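Possible substrate binding protein of ABC transporter system (Rhodopseudomonas palustris, PDB 3N0X) probably binds branched-chain amino acids or related small solutes and delivers them to an ABC importer, as other members of the leucine-binding protein family do. Local coordinates at residues P200-I205 and G228-T233; G141-T146 and D194-K199; K97-V102 and Y118-G123. One frame throughout, in Å; residues are numbered along the deposited sequence.

Interaction 1: P200-I205 and G228-T233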
ATOM      1  N   PRO A 200      28.558  -4.346 -17.602  1.00 19.89           N
ATOM      2  CA  PRO A 200      28.206  -5.673 -18.081  1.00 21.98           C
ATOM      3  C   PRO A 200      26.889  -6.116 -17.426  1.00 21.92           C
ATOM      4  O   PRO A 200      26.368  -5.401 -16.552  1.00 21.08           O
ATOM      5  CB  PRO A 200      29.342  -6.535 -17.549  1.00 23.82           C
ATOM      6  CG  PRO A 200      29.671  -5.905 -16.228  1.00 24.71           C
ATOM      7  CD  PRO A 200      29.446  -4.401 -16.426  1.00 21.85           C
ATOM      8  N   GLY A 201      26.339  -7.254 -17.837  1.00 22.91           N
ATOM      9  CA  GLY A 201      25.132  -7.779 -17.195  1.00 22.26           C
ATOM     10  C   GLY A 201      23.864  -7.019 -17.540  1.00 21.90           C
ATOM     11  O   GLY A 201      23.745  -6.430 -18.629  1.00 20.82           O
ATOM     12  N   LYS A 202      22.882  -7.089 -16.637  1.00 19.26           N
ATOM     13  CA  LYS A 202      21.611  -6.422 -16.836  1.00 18.67           C
ATOM     14  C   LYS A 202      21.650  -5.054 -16.188  1.00 17.40           C
ATOM     15  O   LYS A 202      22.212  -4.898 -15.103  1.00 17.85           O
ATOM     16  CB  LYS A 202      20.491  -7.251 -16.203  1.00 18.17           C
ATOM     17  CG  LYS A 202      19.082  -6.707 -16.413  1.00 22.35           C
ATOM     18  CD  LYS A 202      17.943  -7.620 -15.841  1.00 26.22           C
ATOM     19  CE  LYS A 202      17.766  -8.847 -16.694  1.00 31.40           C
ATOM     20  NZ  LYS A 202      16.488  -9.547 -16.328  1.00 32.70           N
ATOM     21  N   LYS A 203      21.055  -4.082 -16.855  1.00 15.98           N
ATOM     22  CA  LYS A 203      21.040  -2.691 -16.392  1.00 15.27           C
ATOM     23  C   LYS A 203      19.605  -2.214 -16.314  1.00 15.10           C
ATOM     24  O   LYS A 203      18.847  -2.390 -17.271  1.00 14.86           O
ATOM     25  CB  LYS A 203      21.832  -1.830 -17.343  1.00 15.60           C
ATOM     26  CG  LYS A 203      23.331  -2.164 -17.395  1.00 16.26           C
ATOM     27  CD  LYS A 203      23.699  -2.896 -18.620  1.00 23.21           C
ATOM     28  CE  LYS A 203      23.722  -2.000 -19.819  1.00 22.15           C
ATOM     29  NZ  LYS A 203      23.898  -2.777 -21.105  1.00 23.27           N
ATOM     30  N   ILE A 204      19.247  -1.616 -15.185  1.00 14.18           N
ATOM     31  CA  ILE A 204      17.872  -1.206 -14.899  1.00 13.23           C
ATOM     32  C   ILE A 204      17.851   0.201 -14.306  1.00 13.21           C
ATOM     33  O   ILE A 204      18.656   0.498 -13.413  1.00 13.68           O
ATOM     34  CB  ILE A 204      17.192  -2.147 -13.896  1.00 11.63           C
ATOM     35  CG1 ILE A 204      17.287  -3.626 -14.341  1.00 14.35           C
ATOM     36  CG2 ILE A 204      15.694  -1.746 -13.698  1.00 14.44           C
ATOM     37  CD1 ILE A 204      16.737  -4.639 -13.288  1.00 15.12           C
ATOM     38  N   ILE A 205      16.971   1.051 -14.810  1.00 12.56           N
ATOM     39  CA  ILE A 205      16.648   2.340 -14.176  1.00 11.20           C
ATOM     40  C   ILE A 205      15.376   2.055 -13.396  1.00 11.94           C
ATOM     41  O   ILE A 205      14.345   1.705 -14.004  1.00 13.21           O
ATOM     42  CB  ILE A 205      16.412   3.489 -15.197  1.00 12.26           C
ATOM     43  CG1 ILE A 205      17.715   3.772 -15.971  1.00 12.70           C
ATOM     44  CG2 ILE A 205      15.860   4.716 -14.479  1.00 10.37           C
ATOM     45  CD1 ILE A 205      17.504   4.653 -17.189  1.00 12.81           C
ATOM     46  N   GLY A 228      20.894  -1.241 -23.949  1.00 17.48           N
ATOM     47  CA  GLY A 228      20.645  -2.430 -23.179  1.00 18.07           C
ATOM     48  C   GLY A 228      20.168  -2.125 -21.768  1.00 17.73           C
ATOM     49  O   GLY A 228      20.481  -2.859 -20.830  1.00 19.14           O
ATOM     50  N   ILE A 229      19.383  -1.064 -21.618  1.00 15.98           N
ATOM     51  CA  ILE A 229      18.819  -0.681 -20.323  1.00 14.25           C
ATOM     52  C   ILE A 229      17.322  -0.938 -20.292  1.00 15.34           C
ATOM     53  O   ILE A 229      16.618  -0.618 -21.275  1.00 17.59           O
ATOM     54  CB  ILE A 229      19.110   0.812 -20.038  1.00 13.67           C
ATOM     55  CG1 ILE A 229      20.598   1.073 -19.985  1.00 14.48           C
ATOM     56  CG2 ILE A 229      18.432   1.289 -18.738  1.00 15.07           C
ATOM     57  CD1 ILE A 229      20.997   2.578 -20.048  1.00 17.11           C
ATOM     58  N   GLU A 230      16.845  -1.488 -19.175  1.00 16.37           N
ATOM     59  CA  GLU A 230      15.431  -1.749 -18.898  0.50 16.92           C
ATOM     60  C   GLU A 230      14.934  -0.706 -17.931  1.00 15.53           C
ATOM     61  O   GLU A 230      15.706  -0.239 -17.092  1.00 16.64           O
ATOM     62  CB  GLU A 230      15.263  -3.086 -18.142  0.50 17.78           C
ATOM     63  CG  GLU A 230      15.366  -4.337 -18.946  0.50 28.23           C
ATOM     64  CD  GLU A 230      14.891  -5.536 -18.141  0.50 31.17           C
ATOM     65  OE1 GLU A 230      13.720  -5.514 -17.669  0.50 22.69           O
ATOM     66  OE2 GLU A 230      15.697  -6.481 -17.965  0.50 37.85           O
ATOM     67  N   LEU A 231      13.660  -0.348 -18.015  1.00 15.27           N
ATOM     68  CA  LEU A 231      13.030   0.515 -17.025  1.00 14.29           C
ATOM     69  C   LEU A 231      12.237  -0.336 -16.064  1.00 13.57           C
ATOM     70  O   LEU A 231      11.779  -1.419 -16.422  1.00 14.70           O
ATOM     71  CB  LEU A 231      12.063   1.490 -17.682  1.00 14.70           C
ATOM     72  CG  LEU A 231      12.601   2.454 -18.741  1.00 15.23           C
ATOM     73  CD1 LEU A 231      11.464   3.413 -19.225  1.00 20.71           C
ATOM     74  CD2 LEU A 231      13.857   3.229 -18.261  1.00 18.58           C
ATOM     75  N   SER A 232      12.127   0.123 -14.828  1.00 12.30           N
ATOM     76  CA  SER A 232      11.384  -0.552 -13.772  1.00 11.81           C
ATOM     77  C   SER A 232      10.727   0.475 -12.875  1.00 13.41           C
ATOM     78  O   SER A 232      11.258   1.555 -12.641  1.00 12.16           O
ATOM     79  CB  SER A 232      12.306  -1.486 -12.963  1.00 11.93           C
ATOM     80  OG  SER A 232      11.672  -2.170 -11.869  1.00 13.83           O
ATOM     81  N   THR A 233       9.543   0.141 -12.364  1.00 13.15           N
ATOM     82  CA  THR A 233       8.897   0.956 -11.361  1.00 13.02           C
ATOM     83  C   THR A 233       7.903   0.063 -10.597  1.00 11.52           C
ATOM     84  O   THR A 233       7.600  -1.090 -11.014  1.00 12.74           O
ATOM     85  CB  THR A 233       8.224   2.193 -11.979  1.00 14.44           C
ATOM     86  OG1 THR A 233       7.889   3.135 -10.963  1.00 14.91           O
ATOM     87  CG2 THR A 233       6.968   1.787 -12.783  1.00 14.21           C
TER
HETATM   88  O   HOH W   1      22.280  -5.362 -21.084  1.00 34.17           O
HETATM   89  O   HOH W   2      14.168  -7.940 -16.179  1.00 32.33           O
HETATM   90  O   HOH W   3      19.934  -4.922 -19.449  1.00 25.19           O

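Interaction 2: G141-T146 and D194-K199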
ATOM      1  N   GLY A 141      24.477  -9.854 -10.893  1.00 20.58           N
ATOM      2  CA  GLY A 141      24.475  -9.563 -12.337  1.00 20.86           C
ATOM      3  C   GLY A 141      23.574  -8.414 -12.791  1.00 20.57           C
ATOM      4  O   GLY A 141      23.356  -8.226 -14.002  1.00 23.54           O
ATOM      5  N   VAL A 142      23.052  -7.663 -11.828  1.00 18.87           N
ATOM      6  CA  VAL A 142      22.194  -6.514 -12.098  1.00 16.78           C
ATOM      7  C   VAL A 142      22.827  -5.230 -11.545  1.00 17.56           C
ATOM      8  O   VAL A 142      23.321  -5.213 -10.412  1.00 16.41           O
ATOM      9  CB  VAL A 142      20.825  -6.703 -11.434  1.00 16.00           C
ATOM     10  CG1 VAL A 142      19.955  -5.444 -11.576  1.00 15.91           C
ATOM     11  CG2 VAL A 142      20.093  -7.936 -12.013  1.00 17.50           C
ATOM     12  N   THR A 143      22.796  -4.158 -12.356  1.00 16.69           N
ATOM     13  CA  THR A 143      23.201  -2.821 -11.924  1.00 16.38           C
ATOM     14  C   THR A 143      22.002  -1.913 -12.106  1.00 16.07           C
ATOM     15  O   THR A 143      21.361  -1.957 -13.155  1.00 14.76           O
ATOM     16  CB  THR A 143      24.394  -2.290 -12.740  1.00 17.67           C
ATOM     17  OG1 THR A 143      25.463  -3.263 -12.647  1.00 18.04           O
ATOM     18  CG2 THR A 143      24.893  -0.918 -12.204  1.00 17.98           C
ATOM     19  N   ILE A 144      21.738  -1.080 -11.087  1.00 15.35           N
ATOM     20  CA  ILE A 144      20.589  -0.219 -11.028  1.00 14.60           C
ATOM     21  C   ILE A 144      21.024   1.244 -10.893  1.00 14.69           C
ATOM     22  O   ILE A 144      22.005   1.564 -10.223  1.00 15.17           O
ATOM     23  CB  ILE A 144      19.686  -0.624  -9.848  1.00 15.07           C
ATOM     24  CG1 ILE A 144      19.092  -1.995 -10.176  1.00 20.04           C
ATOM     25  CG2 ILE A 144      18.554   0.396  -9.615  1.00 15.20           C
ATOM     26  CD1 ILE A 144      18.590  -2.726  -9.040  1.00 22.32           C
ATOM     27  N   ALA A 145      20.307   2.140 -11.588  1.00 13.35           N
ATOM     28  CA  ALA A 145      20.347   3.560 -11.308  1.00 11.44           C
ATOM     29  C   ALA A 145      18.943   3.965 -10.916  1.00 12.75           C
ATOM     30  O   ALA A 145      17.955   3.498 -11.534  1.00 12.56           O
ATOM     31  CB  ALA A 145      20.759   4.381 -12.561  1.00 12.15           C
ATOM     32  N   THR A 146      18.819   4.875  -9.961  1.00 13.42           N
ATOM     33  CA  THR A 146      17.494   5.290  -9.524  1.00 11.54           C
ATOM     34  C   THR A 146      17.175   6.727  -9.962  1.00 12.58           C
ATOM     35  O   THR A 146      18.043   7.576 -10.057  1.00 12.98           O
ATOM     36  CB  THR A 146      17.330   5.173  -7.978  1.00 11.93           C
ATOM     37  OG1 THR A 146      18.297   5.993  -7.310  1.00 12.96           O
ATOM     38  CG2 THR A 146      17.471   3.660  -7.476  1.00 14.28           C
ATOM     39  N   ASP A 194      24.086   7.213 -19.428  1.00 18.39           N
ATOM     40  CA  ASP A 194      25.561   7.235 -19.402  1.00 19.18           C
ATOM     41  C   ASP A 194      26.145   6.494 -18.196  1.00 18.68           C
ATOM     42  O   ASP A 194      27.201   5.843 -18.308  1.00 19.67           O
ATOM     43  CB  ASP A 194      26.111   8.655 -19.482  1.00 20.65           C
ATOM     44  CG  ASP A 194      25.880   9.287 -20.851  1.00 24.96           C
ATOM     45  OD1 ASP A 194      25.499   8.581 -21.833  1.00 26.08           O
ATOM     46  OD2 ASP A 194      26.059  10.518 -20.942  1.00 29.39           O
ATOM     47  N   ALA A 195      25.436   6.530 -17.066  1.00 17.41           N
ATOM     48  CA  ALA A 195      25.832   5.802 -15.869  1.00 16.56           C
ATOM     49  C   ALA A 195      25.733   4.268 -15.969  1.00 17.46           C
ATOM     50  O   ALA A 195      26.312   3.553 -15.146  1.00 19.91           O
ATOM     51  CB  ALA A 195      24.998   6.272 -14.656  1.00 18.35           C
ATOM     52  N   LEU A 196      24.941   3.770 -16.915  1.00 13.91           N
ATOM     53  CA  LEU A 196      24.726   2.358 -17.063  1.00 14.49           C
ATOM     54  C   LEU A 196      25.249   1.713 -18.357  1.00 15.70           C
ATOM     55  O   LEU A 196      25.462   0.504 -18.375  1.00 16.44           O
ATOM     56  CB  LEU A 196      23.237   2.082 -16.963  1.00 13.66           C
ATOM     57  CG  LEU A 196      22.567   2.307 -15.630  1.00 12.75           C
ATOM     58  CD1 LEU A 196      21.014   2.110 -15.852  1.00 15.53           C
ATOM     59  CD2 LEU A 196      23.093   1.394 -14.504  1.00 16.13           C
ATOM     60  N   LYS A 197      25.356   2.487 -19.432  1.00 15.46           N
ATOM     61  CA  LYS A 197      25.537   1.911 -20.753  1.00 16.43           C
ATOM     62  C   LYS A 197      26.767   1.028 -20.946  1.00 19.51           C
ATOM     63  O   LYS A 197      26.758   0.177 -21.833  1.00 20.31           O
ATOM     64  CB  LYS A 197      25.511   2.980 -21.838  1.00 16.37           C
ATOM     65  CG  LYS A 197      26.681   3.961 -21.782  1.00 16.33           C
ATOM     66  CD  LYS A 197      26.486   4.996 -22.835  1.00 23.15           C
ATOM     67  CE  LYS A 197      27.537   6.072 -22.737  1.00 24.45           C
ATOM     68  NZ  LYS A 197      27.230   7.137 -23.784  1.00 28.96           N
ATOM     69  N   ASP A 198      27.811   1.247 -20.155  1.00 17.49           N
ATOM     70  CA  ASP A 198      29.034   0.466 -20.314  1.00 17.91           C
ATOM     71  C   ASP A 198      29.153  -0.680 -19.313  1.00 17.16           C
ATOM     72  O   ASP A 198      30.154  -1.393 -19.335  1.00 20.67           O
ATOM     73  CB  ASP A 198      30.259   1.371 -20.237  1.00 19.34           C
ATOM     74  CG  ASP A 198      30.374   2.304 -21.428  1.00 23.03           C
ATOM     75  OD1 ASP A 198      29.952   1.934 -22.560  1.00 22.43           O
ATOM     76  OD2 ASP A 198      30.904   3.430 -21.246  1.00 27.36           O
ATOM     77  N   LYS A 199      28.122  -0.911 -18.503  1.00 16.44           N
ATOM     78  CA  LYS A 199      28.180  -1.950 -17.487  1.00 18.04           C
ATOM     79  C   LYS A 199      27.921  -3.305 -18.130  1.00 19.02           C
ATOM     80  O   LYS A 199      27.129  -3.421 -19.095  1.00 18.81           O
ATOM     81  CB  LYS A 199      27.091  -1.721 -16.425  1.00 17.92           C
ATOM     82  CG  LYS A 199      27.145  -0.400 -15.667  1.00 22.67           C
ATOM     83  CD  LYS A 199      28.305  -0.253 -14.732  1.00 26.90           C
ATOM     84  CE  LYS A 199      28.291   1.157 -14.101  1.00 28.48           C
ATOM     85  NZ  LYS A 199      29.532   1.477 -13.348  1.00 28.81           N
TER

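Interaction 3: K97-V102 and Y118-G123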
ATOM      1  N   LYS A  97      -8.220   7.068  23.897  1.00 18.51           N
ATOM      2  CA  LYS A  97      -7.841   5.706  24.291  0.60 17.42           C
ATOM      3  C   LYS A  97      -8.640   4.668  23.506  1.00 17.49           C
ATOM      4  O   LYS A  97      -9.205   3.745  24.058  1.00 17.48           O
ATOM      5  CB  LYS A  97      -7.951   5.485  25.801  0.60 19.34           C
ATOM      6  CG  LYS A  97      -6.996   6.341  26.616  0.60 18.85           C
ATOM      7  CD  LYS A  97      -7.080   6.023  28.094  0.60 19.08           C
ATOM      8  CE  LYS A  97      -6.102   6.871  28.918  0.60 19.68           C
ATOM      9  NZ  LYS A  97      -6.190   6.468  30.355  0.60 20.55           N
ATOM     10  N   LYS A  98      -8.642   4.857  22.187  1.00 16.75           N
ATOM     11  CA  LYS A  98      -9.301   3.951  21.260  0.60 16.47           C
ATOM     12  C   LYS A  98      -8.362   3.680  20.075  1.00 16.09           C
ATOM     13  O   LYS A  98      -7.540   4.511  19.706  1.00 15.31           O
ATOM     14  CB  LYS A  98     -10.674   4.505  20.837  0.60 16.76           C
ATOM     15  CG  LYS A  98     -11.755   4.385  21.932  0.60 21.63           C
ATOM     16  CD  LYS A  98     -13.152   4.689  21.404  0.60 25.24           C
ATOM     17  CE  LYS A  98     -14.267   4.474  22.445  0.60 25.97           C
ATOM     18  NZ  LYS A  98     -15.593   5.048  22.059  0.60 16.72           N
ATOM     19  N   ILE A  99      -8.482   2.493  19.500  1.00 16.53           N
ATOM     20  CA  ILE A  99      -7.624   2.091  18.405  1.00 14.94           C
ATOM     21  C   ILE A  99      -8.044   2.753  17.092  1.00 14.58           C
ATOM     22  O   ILE A  99      -9.236   2.888  16.794  1.00 15.31           O
ATOM     23  CB  ILE A  99      -7.618   0.561  18.282  1.00 15.71           C
ATOM     24  CG1 ILE A  99      -6.821  -0.035  19.470  1.00 18.86           C
ATOM     25  CG2 ILE A  99      -7.012   0.116  16.937  1.00 16.58           C
ATOM     26  CD1 ILE A  99      -7.104  -1.484  19.650  1.00 21.59           C
ATOM     27  N   LEU A 100      -7.044   3.107  16.299  1.00 13.37           N
ATOM     28  CA  LEU A 100      -7.215   3.498  14.908  1.00 12.38           C
ATOM     29  C   LEU A 100      -6.399   2.518  14.065  1.00 12.47           C
ATOM     30  O   LEU A 100      -5.186   2.394  14.253  1.00 14.16           O
ATOM     31  CB  LEU A 100      -6.721   4.912  14.693  1.00 15.10           C
ATOM     32  CG  LEU A 100      -6.740   5.400  13.231  1.00 15.14           C
ATOM     33  CD1 LEU A 100      -8.142   5.450  12.624  1.00 15.52           C
ATOM     34  CD2 LEU A 100      -6.070   6.759  13.121  1.00 16.70           C
ATOM     35  N   ILE A 101      -7.074   1.823  13.154  1.00 13.05           N
ATOM     36  CA  ILE A 101      -6.419   0.945  12.184  1.00 13.33           C
ATOM     37  C   ILE A 101      -6.253   1.784  10.931  1.00 12.46           C
ATOM     38  O   ILE A 101      -7.227   2.243  10.315  1.00 15.68           O
ATOM     39  CB  ILE A 101      -7.243  -0.325  11.855  1.00 12.42           C
ATOM     40  CG1 ILE A 101      -7.331  -1.242  13.103  1.00 14.11           C
ATOM     41  CG2 ILE A 101      -6.600  -1.048  10.664  1.00 16.05           C
ATOM     42  CD1 ILE A 101      -8.377  -2.358  12.950  1.00 18.43           C
ATOM     43  N   VAL A 102      -5.010   2.034  10.568  1.00 12.53           N
ATOM     44  CA  VAL A 102      -4.717   2.920   9.452  1.00 12.70           C
ATOM     45  C   VAL A 102      -4.813   2.142   8.146  1.00 12.18           C
ATOM     46  O   VAL A 102      -4.140   1.116   7.955  1.00 12.87           O
ATOM     47  CB  VAL A 102      -3.364   3.630   9.611  1.00 13.70           C
ATOM     48  CG1 VAL A 102      -3.061   4.492   8.327  1.00 13.27           C
ATOM     49  CG2 VAL A 102      -3.395   4.495  10.911  1.00 14.72           C
ATOM     50  N   TYR A 118      -1.885   3.193  20.228  1.00 15.62           N
ATOM     51  CA  TYR A 118      -3.266   2.965  19.778  1.00 14.96           C
ATOM     52  C   TYR A 118      -3.381   2.803  18.255  1.00 15.01           C
ATOM     53  O   TYR A 118      -4.465   2.538  17.738  1.00 15.61           O
ATOM     54  CB  TYR A 118      -4.152   4.144  20.236  1.00 15.13           C
ATOM     55  CG  TYR A 118      -4.217   4.212  21.765  1.00 14.29           C
ATOM     56  CD1 TYR A 118      -5.111   3.440  22.467  1.00 15.52           C
ATOM     57  CD2 TYR A 118      -3.375   5.043  22.481  1.00 15.63           C
ATOM     58  CE1 TYR A 118      -5.164   3.451  23.845  1.00 19.00           C
ATOM     59  CE2 TYR A 118      -3.411   5.056  23.861  1.00 17.94           C
ATOM     60  CZ  TYR A 118      -4.312   4.261  24.553  1.00 16.31           C
ATOM     61  OH  TYR A 118      -4.401   4.240  25.942  1.00 18.51           O
ATOM     62  N   ILE A 119      -2.268   2.974  17.568  1.00 13.46           N
ATOM     63  CA  ILE A 119      -2.203   2.929  16.105  1.00 13.71           C
ATOM     64  C   ILE A 119      -1.737   1.556  15.610  1.00 14.47           C
ATOM     65  O   ILE A 119      -0.674   1.060  16.000  1.00 15.73           O
ATOM     66  CB  ILE A 119      -1.247   4.036  15.551  1.00 14.15           C
ATOM     67  CG1 ILE A 119      -1.577   5.413  16.115  1.00 15.91           C
ATOM     68  CG2 ILE A 119      -1.242   4.036  13.982  1.00 14.91           C
ATOM     69  CD1 ILE A 119      -3.024   5.827  16.009  1.00 16.38           C
ATOM     70  N   PHE A 120      -2.567   0.949  14.754  1.00 13.45           N
ATOM     71  CA  PHE A 120      -2.203  -0.229  13.990  1.00 13.06           C
ATOM     72  C   PHE A 120      -2.366   0.145  12.514  1.00 14.53           C
ATOM     73  O   PHE A 120      -2.993   1.137  12.164  1.00 15.12           O
ATOM     74  CB  PHE A 120      -3.060  -1.437  14.336  1.00 12.99           C
ATOM     75  CG  PHE A 120      -2.801  -2.015  15.710  1.00 13.88           C
ATOM     76  CD1 PHE A 120      -3.289  -1.372  16.864  1.00 17.01           C
ATOM     77  CD2 PHE A 120      -2.020  -3.132  15.865  1.00 14.40           C
ATOM     78  CE1 PHE A 120      -3.035  -1.909  18.115  1.00 16.05           C
ATOM     79  CE2 PHE A 120      -1.783  -3.666  17.108  1.00 15.06           C
ATOM     80  CZ  PHE A 120      -2.275  -3.057  18.229  1.00 16.12           C
ATOM     81  N   ARG A 121      -1.760  -0.631  11.631  1.00 13.24           N
ATOM     82  CA  ARG A 121      -1.879  -0.336  10.199  1.00 13.42           C
ATOM     83  C   ARG A 121      -1.974  -1.605   9.389  1.00 12.98           C
ATOM     84  O   ARG A 121      -1.052  -2.410   9.403  1.00 13.08           O
ATOM     85  CB  ARG A 121      -0.707   0.503   9.686  1.00 13.82           C
ATOM     86  CG  ARG A 121      -0.803   0.690   8.159  1.00 15.24           C
ATOM     87  CD  ARG A 121      -0.196   1.912   7.623  1.00 14.03           C
ATOM     88  NE  ARG A 121       1.201   2.109   8.008  1.00 13.52           N
ATOM     89  CZ  ARG A 121       1.861   3.239   7.720  1.00 14.61           C
ATOM     90  NH1 ARG A 121       1.266   4.173   7.045  1.00 13.50           N
ATOM     91  NH2 ARG A 121       3.109   3.435   8.142  1.00 13.81           N
ATOM     92  N   THR A 122      -3.066  -1.729   8.619  1.00 12.94           N
ATOM     93  CA  THR A 122      -3.204  -2.793   7.627  1.00 12.95           C
ATOM     94  C   THR A 122      -2.642  -2.396   6.237  1.00 13.38           C
ATOM     95  O   THR A 122      -2.161  -3.273   5.519  1.00 16.67           O
ATOM     96  CB  THR A 122      -4.653  -3.253   7.491  1.00 13.41           C
ATOM     97  OG1 THR A 122      -5.498  -2.125   7.214  1.00 13.10           O
ATOM     98  CG2 THR A 122      -5.119  -3.943   8.738  1.00 14.64           C
ATOM     99  N   GLY A 123      -2.747  -1.120   5.883  1.00 14.22           N
ATOM    100  CA  GLY A 123      -2.203  -0.642   4.622  1.00 15.45           C
ATOM    101  C   GLY A 123      -0.714  -0.914   4.577  1.00 15.70           C
ATOM    102  O   GLY A 123      -0.045  -0.989   5.617  1.00 16.30           O
TER

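Interaction 1: P200-I205 and G228-T233
The carboxylate of Glu230, the flat side-chain group of this pairing, has Lys202 coming over one of its faces: Lys202 CD stands next to OE2, 3.3 Å from it, and Lys202 NZ forms a salt bridge with the same oxygen at 3.6 Å. Glu230 has two modelled conformers, and the contacts of its carboxylate described here are those of one. Lys202 CG stands opposite its own backbone N (chi1 -176°) and the chain bends further out, bringing its methylenes past the oxygen before the ammonium arrives; a water joins that ammonium to OE2. The other oxygen, OE1, bonds to a glycerol molecule, probably from the crystallisation liquor.

The backbone illustrates how parallel strands pair. Glu230 bonds to residues on both sides of its partner Ile204, its N giving a nearly straight bond to Lys203 O (2.9 Å, 173° at the hydrogen) and its O accepting from Ile205 N. Ser232 N then reaches Ile205 O at 2.8 Å, a more bent bond. At the start of the ladder, Lys203 NZ makes a weak bond to Gly228 O, its stronger partner being Tyr227 O.

Alternation sends Ile205, Ile229 and Leu231 to one face. There Ile205 CG1 touches Ile229 CG2 at 3.8 Å, and Ile205 CB meets Leu231 CD2 at 4.0 Å with the two side chains lying side by side. Ile204 leaves by the other face, its CG2 pressed tightly against Ser232 CB (3.5 Å), while Ser232 OG turns to Glu251 O.

The two strands are the ends of a beta-alpha-beta unit whose connecting helix 215-221 packs on Leu231; helix 186-196 packs on Ile205 and Ile229. Strand 202-207 pairs along its other margin with strand 142-149, whereas 229-233 ends the four-stranded sheet.

Interaction 2: G141-T146 and D194-K199
Thr143 is the first residue of strand 142-149 to meet the end of helix 186-196, and it does so with its methyl group. Its chi1 of -55° sets OG1 beside the backbone N and turns CG2 to the helix, where it touches Leu196 CD2 at 3.7 Å; the threonine and the leucine pass one another head to tail. The same CG2 meets Lys199 CG at 4.2 Å, where the lysine chain runs nearly perpendicular to the threonine and its ammonium end heads off from the strand.

Ile144 points its side chain away, in keeping with strand alternation, and offers only backbone: its C lies 4.2 Å from Leu196 CD2. Ala145 faces the helix again, and its CB touches the other branch of the leucine, Leu196 CD1, at 4.0 Å. The fork of Leu196 thus straddles two successive inward-facing residues, an example of how a branched side chain can bridge two same-facing residues of a strand.

Behind this apolar footing the chain reverses. Leu196 to Lys199 forms a type I turn, held by Lys199 N bonding to Leu196 O at 3.0 Å, which carries the chain on into strand 202-207. Farther from the strand, Lys197 NZ forms a salt bridge with Asp194 OD1, approaching from above the carboxylate plane; Gln190 shares that oxygen.

Leu196 also packs on Ile205 of strand 202-207, so the helix end spans two neighbouring strands. Thr143 and Ala145 touch strand 171-178 as well, while Ile144 faces helix 152-165 across the sheet, giving the alpha-beta-alpha layering of this lobe.

Interaction 3: K97-V102 and Y118-G123
Val102 O is approached by two successive amides, Thr122 N at 3.1 Å and Gly123 N at 3.4 Å, both weak bonds, where the parallel pairing runs out. Before it the ladder is firmer: Val102 N reaches Phe120 O at 2.7 Å in a nearly straight bond (168°), Phe120 N bonds to Leu100 O, and Leu100 N to Tyr118 O. Strands 100-102 and 119-121 are neighbours at one end of the mixed sheet of one lobe, 119-121 outermost in this chain, joined by a link without helix or strand.

Side chains sort by face. Leu100 CB meets Ile119 CD1 under helix 83-96, and Val102 CG2 packs on Ile119 CG2 (3.8 Å) against Ile110. On the other face Ile99 CG2 comes obliquely to the Phe120 ring, meeting CD1 at 4.0 Å, and Ile101 CG2 rests against Thr122; helices 307-314 and 283-302 close over this side. Tyr118 lies by the Schellman turn that ends helix 83-96, its CE1 3.5 Å from Lys97 CA.

Arg121 passes slantwise over Val102, its CD 3.9 Å from Val102 CG1, and a bend at chi3 (54°) turns the guanidinium toward Gln334, Thr111 and the carbonyls of Ala105 and Ala107. Thr122 OG1 is taken by Glu103.

Apolar contacts on both faces shield the backbone bonds, while neutral oxygens round the buried arginine probably offset the cost of burying its charge.

Along the chain interaction 3 comes first, then interaction 2, then interaction 1. The last two are neighbours, with centres 7 Å apart: strands 142-149 and 202-207 lie side by side in the four-stranded parallel sheet, Lys202 N and O probably bonding to Gly141 O and Thr143 N, and helix 186-196 is followed, after a short turn, by strand 202-207. Interaction 3 belongs to a separate, mixed sheet, its centre about 39 Å from that of interaction 1 and about 41 Å from that of interaction 2, across the centre of the chain. The contacts therefore sample both lobes of a periplasmic binding protein, a fold that typically holds its ligand in the cleft between lobes.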